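Local coordinates for putative large adhesion protein (Lap) involved in biofilm formation (Marinobacter hydrocarbonoclasticus ATCC 49840, PDB 6M8M) that probably binds sugars such as glucose through its calcium-dependent PA14 domain, as part of a large RTX adhesin involved in biofilm formation, at residues 40-45 and 85-90; 55-60 and 138-143. All blocks are in the same frame, centred on the assembly; numbering follows the deposited sequence.

Contact 1 of 2, residues 40-45 and 85-90; sequences GEYYAY and GDLGGN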
ATOM      1  N   GLY A  40       2.569  -8.358  -1.771  1.00  5.05           N
ATOM      2  CA  GLY A  40       2.039  -7.294  -2.612  1.00  5.41           C
ATOM      3  C   GLY A  40       1.157  -7.844  -3.722  1.00  4.70           C
ATOM      4  O   GLY A  40       1.497  -8.848  -4.364  1.00  5.64           O
ATOM      5  N   GLU A  41       0.049  -7.160  -3.949  1.00  4.92           N
ATOM      6  CA  GLU A  41      -0.869  -7.440  -5.038  1.00  5.64           C
ATOM      7  C   GLU A  41      -1.116  -6.163  -5.815  1.00  4.78           C
ATOM      8  O   GLU A  41      -1.349  -5.099  -5.225  1.00  6.43           O
ATOM      9  CB  GLU A  41      -2.192  -7.958  -4.481  1.00  7.15           C
ATOM     10  CG  GLU A  41      -2.061  -9.326  -3.839  1.00  8.86           C
ATOM     11  CD  GLU A  41      -3.281  -9.717  -3.032  1.00 15.11           C
ATOM     12  OE1 GLU A  41      -4.241 -10.242  -3.634  1.00 30.35           O
ATOM     13  OE2 GLU A  41      -3.292  -9.492  -1.802  1.00 14.52           O
ATOM     14  N   TYR A  42      -1.104  -6.261  -7.133  1.00  5.00           N
ATOM     15  CA  TYR A  42      -1.334  -5.136  -8.036  1.00  4.40           C
ATOM     16  C   TYR A  42      -2.573  -5.433  -8.867  1.00  5.03           C
ATOM     17  O   TYR A  42      -2.687  -6.529  -9.437  1.00  6.04           O
ATOM     18  CB  TYR A  42      -0.131  -4.940  -8.962  1.00  4.88           C
ATOM     19  CG  TYR A  42      -0.306  -3.828  -9.961  1.00  5.41           C
ATOM     20  CD1 TYR A  42      -0.883  -4.056 -11.205  1.00  6.54           C
ATOM     21  CD2 TYR A  42       0.088  -2.532  -9.656  1.00  6.34           C
ATOM     22  CE1 TYR A  42      -1.052  -3.021 -12.117  1.00  6.06           C
ATOM     23  CE2 TYR A  42      -0.055  -1.506 -10.558  1.00  6.00           C
ATOM     24  CZ  TYR A  42      -0.638  -1.749 -11.776  1.00  5.47           C
ATOM     25  OH  TYR A  42      -0.751  -0.704 -12.652  1.00  6.46           O
ATOM     26  N   TYR A  43      -3.473  -4.457  -8.966  1.00  5.14           N
ATOM     27  CA  TYR A  43      -4.700  -4.561  -9.745  1.00  5.16           C
ATOM     28  C   TYR A  43      -4.753  -3.422 -10.751  1.00  5.29           C
ATOM     29  O   TYR A  43      -4.690  -2.244 -10.380  1.00  6.21           O
ATOM     30  CB  TYR A  43      -5.931  -4.453  -8.845  1.00  5.56           C
ATOM     31  CG  TYR A  43      -6.040  -5.530  -7.809  1.00  6.29           C
ATOM     32  CD1 TYR A  43      -5.292  -5.487  -6.652  1.00  7.07           C
ATOM     33  CD2 TYR A  43      -6.891  -6.605  -7.991  1.00  7.28           C
ATOM     34  CE1 TYR A  43      -5.388  -6.507  -5.704  1.00  8.19           C
ATOM     35  CE2 TYR A  43      -6.989  -7.602  -7.075  1.00  9.75           C
ATOM     36  CZ  TYR A  43      -6.241  -7.560  -5.941  1.00  9.00           C
ATOM     37  OH  TYR A  43      -6.390  -8.615  -5.060  1.00 12.72           O
ATOM     38  N   ALA A  44      -4.909  -3.779 -12.018  1.00  5.22           N
ATOM     39  CA  ALA A  44      -5.192  -2.828 -13.081  1.00  6.16           C
ATOM     40  C   ALA A  44      -6.680  -2.516 -13.055  1.00  6.80           C
ATOM     41  O   ALA A  44      -7.505  -3.428 -12.965  1.00 10.93           O
ATOM     42  CB  ALA A  44      -4.837  -3.461 -14.420  1.00  7.01           C
ATOM     43  N   TYR A  45      -7.031  -1.244 -13.077  1.00  5.79           N
ATOM     44  CA  TYR A  45      -8.429  -0.824 -13.095  1.00  5.30           C
ATOM     45  C   TYR A  45      -8.623   0.095 -14.288  1.00  6.42           C
ATOM     46  O   TYR A  45      -7.889   1.072 -14.446  1.00  5.93           O
ATOM     47  CB  TYR A  45      -8.771  -0.113 -11.794  1.00  6.09           C
ATOM     48  CG  TYR A  45     -10.196   0.405 -11.694  1.00  5.60           C
ATOM     49  CD1 TYR A  45     -10.558   1.605 -12.282  1.00  6.38           C
ATOM     50  CD2 TYR A  45     -11.162  -0.280 -10.981  1.00  5.79           C
ATOM     51  CE1 TYR A  45     -11.851   2.104 -12.171  1.00  5.71           C
ATOM     52  CE2 TYR A  45     -12.454   0.214 -10.867  1.00  6.31           C
ATOM     53  CZ  TYR A  45     -12.782   1.409 -11.453  1.00  5.34           C
ATOM     54  OH  TYR A  45     -14.067   1.906 -11.299  1.00  6.11           O
ATOM     55  N   GLY A  85       2.546  10.054 -15.465  1.00  9.85           N
ATOM     56  CA  GLY A  85       1.980   9.361 -16.599  1.00 11.39           C
ATOM     57  C   GLY A  85       1.169   8.139 -16.254  1.00  8.92           C
ATOM     58  O   GLY A  85       1.046   7.234 -17.096  1.00 10.37           O
ATOM     59  N   ASP A  86       0.627   8.086 -15.029  1.00  7.13           N
ATOM     60  CA  ASP A  86      -0.231   7.034 -14.509  1.00  5.89           C
ATOM     61  C   ASP A  86       0.561   5.846 -13.980  1.00  6.06           C
ATOM     62  O   ASP A  86       1.402   5.278 -14.693  1.00  6.42           O
ATOM     63  CB  ASP A  86      -1.222   6.477 -15.540  1.00  7.20           C
ATOM     64  CG  ASP A  86      -2.057   7.535 -16.237  1.00  8.83           C
ATOM     65  OD1 ASP A  86      -2.286   8.636 -15.688  1.00  9.63           O
ATOM     66  OD2 ASP A  86      -2.527   7.243 -17.357  1.00  9.15           O
ATOM     67  N   LEU A  87       0.259   5.411 -12.756  1.00  5.72           N
ATOM     68  CA  LEU A  87       0.844   4.172 -12.261  1.00  4.72           C
ATOM     69  C   LEU A  87       0.534   3.009 -13.188  1.00  4.88           C
ATOM     70  O   LEU A  87       1.353   2.095 -13.333  1.00  5.43           O
ATOM     71  CB  LEU A  87       0.336   3.887 -10.852  1.00  5.54           C
ATOM     72  CG  LEU A  87       0.831   2.598 -10.217  1.00  6.09           C
ATOM     73  CD1 LEU A  87       2.351   2.503 -10.254  1.00  6.61           C
ATOM     74  CD2 LEU A  87       0.349   2.513  -8.776  1.00  6.05           C
ATOM     75  N   GLY A  88      -0.633   3.026 -13.831  1.00  5.04           N
ATOM     76  CA  GLY A  88      -1.006   1.991 -14.766  1.00  6.11           C
ATOM     77  C   GLY A  88      -0.436   2.121 -16.160  1.00  5.59           C
ATOM     78  O   GLY A  88      -0.740   1.295 -17.026  1.00  6.24           O
ATOM     79  N   GLY A  89       0.387   3.118 -16.418  1.00  5.64           N
ATOM     80  CA  GLY A  89       0.973   3.282 -17.732  1.00  6.53           C
ATOM     81  C   GLY A  89       2.056   2.263 -18.024  1.00  5.73           C
ATOM     82  O   GLY A  89       2.597   1.604 -17.143  1.00  6.41           O
ATOM     83  N   ASN A  90       2.411   2.146 -19.305  1.00  6.95           N
ATOM     84  CA  ASN A  90       3.415   1.170 -19.720  1.00  7.29           C
ATOM     85  C   ASN A  90       4.713   1.376 -18.943  1.00  7.40           C
ATOM     86  O   ASN A  90       5.255   2.481 -18.905  1.00  7.67           O
ATOM     87  CB  ASN A  90       3.661   1.298 -21.226  1.00  7.21           C
ATOM     88  CG  ASN A  90       4.272   0.037 -21.835  1.00  8.74           C
ATOM     89  OD1 ASN A  90       3.851  -1.082 -21.575  1.00  8.40           O
ATOM     90  ND2 ASN A  90       5.254   0.238 -22.709  1.00 13.85           N
TER
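Tyr42 runs its phenol ring out from strand 38-45 and brings the hydroxyl end onto the backbone of the loop at Leu87 and Gly88. The OH lies 3.4 Å from Gly88 CA and 3.6 Å from Leu87 O, a contact without a hydrogen bond between the two segments. With chi1 of Tyr42 at 178°, its CG lies opposite the backbone N, which carries the ring away from the strand backbone to the loop. Leu87 meets the same ring at its edge, near the ring plane, where its branch carbon CG comes within 4.2 Å of Tyr42 CE2. Gly88 offers only backbone here.

The loop is shaped by a type I beta turn from Asp86 to Gly89, closed by the bond from Gly89 N to Asp86 O (2.9 Å). Outward bonds tie this turn to the sugar site: Leu87 N donates to Asp181, a ligand of the calcium ion that also binds Asp136 and Asp137 of the glucose pocket, and Asp86 OD1 accepts from Gly184 N of that pocket. All three touching residues are buried. Val93 and Ala114 each pack against both Tyr42 and Leu87; the contact thus lies between strand 38-45, its neighbour 113-122 and helix 92-96.

Contact 2 of 2, residues 55-60 and 138-143; sequences SNVAQV and GYRIEV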
ATOM      1  N   SER A  55     -11.768   6.735  -6.307  1.00  5.49           N
ATOM      2  CA  SER A  55     -11.759   7.904  -5.438  1.00  5.85           C
ATOM      3  C   SER A  55     -11.998   7.618  -3.963  1.00  6.04           C
ATOM      4  O   SER A  55     -11.929   8.567  -3.179  1.00  6.46           O
ATOM      5  CB  SER A  55     -12.784   8.929  -5.907  1.00  9.00           C
ATOM      6  OG  SER A  55     -14.078   8.410  -5.699  1.00 11.90           O
ATOM      7  N   ASN A  56     -12.274   6.387  -3.540  1.00  6.07           N
ATOM      8  CA  ASN A  56     -12.475   6.143  -2.119  1.00  5.31           C
ATOM      9  C   ASN A  56     -12.142   4.702  -1.769  1.00  4.67           C
ATOM     10  O   ASN A  56     -12.099   3.814  -2.625  1.00  5.55           O
ATOM     11  CB  ASN A  56     -13.873   6.549  -1.624  1.00  6.59           C
ATOM     12  CG  ASN A  56     -14.971   5.747  -2.253  1.00  7.04           C
ATOM     13  OD1 ASN A  56     -15.219   4.602  -1.886  1.00  7.42           O
ATOM     14  ND2 ASN A  56     -15.684   6.362  -3.194  1.00 13.94           N
ATOM     15  N   VAL A  57     -11.898   4.499  -0.478  1.00  4.99           N
ATOM     16  CA  VAL A  57     -11.425   3.218   0.030  1.00  5.13           C
ATOM     17  C   VAL A  57     -12.450   2.114  -0.195  1.00  5.15           C
ATOM     18  O   VAL A  57     -12.093   0.996  -0.589  1.00  5.92           O
ATOM     19  CB  VAL A  57     -11.061   3.333   1.523  1.00  5.17           C
ATOM     20  CG1 VAL A  57     -10.779   1.954   2.120  1.00  7.55           C
ATOM     21  CG2 VAL A  57      -9.868   4.252   1.737  1.00  6.53           C
ATOM     22  N   ALA A  58     -13.728   2.384   0.095  1.00  5.99           N
ATOM     23  CA  ALA A  58     -14.721   1.321  -0.038  1.00  7.06           C
ATOM     24  C   ALA A  58     -14.807   0.833  -1.478  1.00  5.52           C
ATOM     25  O   ALA A  58     -14.935  -0.368  -1.732  1.00  6.30           O
ATOM     26  CB  ALA A  58     -16.088   1.806   0.446  1.00  8.23           C
ATOM     27  N   GLN A  59     -14.741   1.754  -2.429  1.00  5.47           N
ATOM     28  CA  GLN A  59     -14.769   1.398  -3.843  1.00  5.88           C
ATOM     29  C   GLN A  59     -13.564   0.546  -4.221  1.00  6.00           C
ATOM     30  O   GLN A  59     -13.685  -0.458  -4.942  1.00  6.27           O
ATOM     31  CB  GLN A  59     -14.785   2.696  -4.647  1.00  5.89           C
ATOM     32  CG  GLN A  59     -14.657   2.565  -6.131  1.00  6.71           C
ATOM     33  CD  GLN A  59     -14.348   3.891  -6.797  1.00  7.33           C
ATOM     34  OE1 GLN A  59     -13.863   4.828  -6.156  1.00  9.46           O
ATOM     35  NE2 GLN A  59     -14.620   3.980  -8.079  1.00  7.35           N
ATOM     36  N   VAL A  60     -12.383   0.940  -3.748  1.00  5.83           N
ATOM     37  CA  VAL A  60     -11.160   0.195  -4.028  1.00  5.19           C
ATOM     38  C   VAL A  60     -11.229  -1.196  -3.412  1.00  5.84           C
ATOM     39  O   VAL A  60     -10.889  -2.197  -4.053  1.00  6.16           O
ATOM     40  CB  VAL A  60      -9.949   1.015  -3.548  1.00  5.60           C
ATOM     41  CG1 VAL A  60      -8.690   0.174  -3.448  1.00  6.64           C
ATOM     42  CG2 VAL A  60      -9.735   2.209  -4.470  1.00  5.47           C
ATOM     43  N   GLY A 138      -4.936   7.886  -2.697  1.00  4.64           N
ATOM     44  CA  GLY A 138      -5.410   7.534  -1.379  1.00  4.77           C
ATOM     45  C   GLY A 138      -4.934   6.183  -0.880  1.00  4.02           C
ATOM     46  O   GLY A 138      -4.311   5.405  -1.592  1.00  4.34           O
ATOM     47  N   TYR A 139      -5.280   5.919   0.376  1.00  3.83           N
ATOM     48  CA  TYR A 139      -4.849   4.689   1.020  1.00  4.25           C
ATOM     49  C   TYR A 139      -5.597   4.494   2.330  1.00  4.45           C
ATOM     50  O   TYR A 139      -6.175   5.429   2.895  1.00  4.41           O
ATOM     51  CB  TYR A 139      -3.335   4.679   1.327  1.00  4.36           C
ATOM     52  CG  TYR A 139      -2.952   5.846   2.196  1.00  4.58           C
ATOM     53  CD1 TYR A 139      -2.704   7.080   1.631  1.00  5.05           C
ATOM     54  CD2 TYR A 139      -2.919   5.750   3.584  1.00  4.84           C
ATOM     55  CE1 TYR A 139      -2.411   8.181   2.398  1.00  4.86           C
ATOM     56  CE2 TYR A 139      -2.636   6.870   4.378  1.00  4.51           C
ATOM     57  CZ  TYR A 139      -2.388   8.082   3.768  1.00  5.11           C
ATOM     58  OH  TYR A 139      -2.112   9.200   4.541  1.00  5.40           O
ATOM     59  N   ARG A 140      -5.533   3.261   2.829  1.00  4.13           N
ATOM     60  CA  ARG A 140      -5.950   2.935   4.184  1.00  4.65           C
ATOM     61  C   ARG A 140      -5.009   1.872   4.725  1.00  4.77           C
ATOM     62  O   ARG A 140      -4.706   0.900   4.017  1.00  5.55           O
ATOM     63  CB  ARG A 140      -7.382   2.413   4.246  1.00  6.10           C
ATOM     64  CG  ARG A 140      -7.765   2.028   5.691  1.00  8.64           C
ATOM     65  CD  ARG A 140      -9.193   1.592   5.828  1.00  9.53           C
ATOM     66  NE  ARG A 140     -10.087   2.730   5.696  1.00  8.80           N
ATOM     67  CZ  ARG A 140     -11.400   2.624   5.604  1.00 11.82           C
ATOM     68  NH1 ARG A 140     -11.977   1.425   5.608  1.00 14.37           N
ATOM     69  NH2 ARG A 140     -12.132   3.711   5.477  1.00 12.62           N
ATOM     70  N   ILE A 141      -4.560   2.043   5.965  1.00  4.47           N
ATOM     71  CA  ILE A 141      -3.807   1.035   6.707  1.00  4.62           C
ATOM     72  C   ILE A 141      -4.667   0.556   7.866  1.00  4.45           C
ATOM     73  O   ILE A 141      -5.175   1.366   8.647  1.00  5.05           O
ATOM     74  CB  ILE A 141      -2.476   1.593   7.254  1.00  5.12           C
ATOM     75  CG1 ILE A 141      -1.669   2.249   6.133  1.00  5.90           C
ATOM     76  CG2 ILE A 141      -1.712   0.481   7.973  1.00  5.55           C
ATOM     77  CD1 ILE A 141      -0.288   2.706   6.533  1.00  6.93           C
ATOM     78  N   GLU A 142      -4.817  -0.749   7.983  1.00  5.45           N
ATOM     79  CA  GLU A 142      -5.512  -1.379   9.097  1.00  5.90           C
ATOM     80  C   GLU A 142      -4.564  -2.322   9.820  1.00  5.97           C
ATOM     81  O   GLU A 142      -3.787  -3.043   9.185  1.00  7.22           O
ATOM     82  CB  GLU A 142      -6.727  -2.163   8.592  1.00  8.37           C
ATOM     83  CG  GLU A 142      -7.838  -1.282   8.063  1.00 11.22           C
ATOM     84  CD  GLU A 142      -8.948  -2.053   7.369  1.00 23.58           C
ATOM     85  OE1 GLU A 142      -8.793  -3.278   7.168  1.00 27.89           O
ATOM     86  OE2 GLU A 142      -9.975  -1.427   7.022  1.00 27.16           O
ATOM     87  N   VAL A 143      -4.603  -2.305  11.146  1.00  5.64           N
ATOM     88  CA  VAL A 143      -3.840  -3.228  11.982  1.00  6.68           C
ATOM     89  C   VAL A 143      -4.851  -3.968  12.831  1.00  9.08           C
ATOM     90  O   VAL A 143      -5.668  -3.342  13.521  1.00  9.24           O
ATOM     91  CB  VAL A 143      -2.803  -2.503  12.844  1.00  8.76           C
ATOM     92  CG1 VAL A 143      -2.202  -3.460  13.875  1.00  9.01           C
ATOM     93  CG2 VAL A 143      -1.705  -1.922  11.959  1.00  8.09           C
TER
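Van der Waals packing across the contact is carried by Val57 and Arg140, their side chains crossing at about a right angle. Methyl CG1 of Val57 sits over the centre of one face of the guanidinium, 3.5 Å above its plane, with CZ its nearest atom at 3.6 Å. The other methyl, CG2, turns to the strand backbone and lies 4.0 Å from Tyr139 O. Arg140 starts out extended, then bends at chi3 (-72°), which turns the face of the flat group to CG1.

The polar interactions lie within each segment or reach beyond both. At the start of helix 57-66, Asn56 is the N-cap: its OD1 accepts from Gln59 N at 2.9 Å, with the donor 35° out of the carbonyl plane. Asn56 and Gln59 form a capping box. Gln59 OE1 also takes a bond from Ser55 N (2.8 Å) and a weak one from Asn56 N, binding the lead-in to the first turn. Arg140 NH2 forms a salt bridge with Glu150, while NH1 has a long one to Glu142 OE2 (3.8 Å).

No hydrogen bond crosses between the segments. Helix and strand therefore meet through the two methyls of one valine, CG1 on the guanidinium face and CG2 against the strand backbone and the start of the arginine chain: the guanidinium offers its face to carbon, while its N-H groups can serve acidic partners around its rim.

How the contacts relate
The centres of the two contacts are 16 Å apart, and both reach the same antiparallel sheet, contact 1 through strand 38-45 and contact 2 through strand 139-143. Their segments alternate along the chain in the order 40-45, 55-60, 85-90, 138-143. Helix 57-66 is the next regular element after strand 38-45, and the contacts touch where Tyr45 OH packs 3.9 Å from Gln59 NE2. Each contact brings together parts far apart in the chain, 40-45 with 85-90 and 55-60 with 138-143. This interlocking order draws strand 38-45 and helix 57-66 against a loop and a strand that come later, and the loop's bonds to Asp181 and Gly184 tie contact 1 to the sugar site.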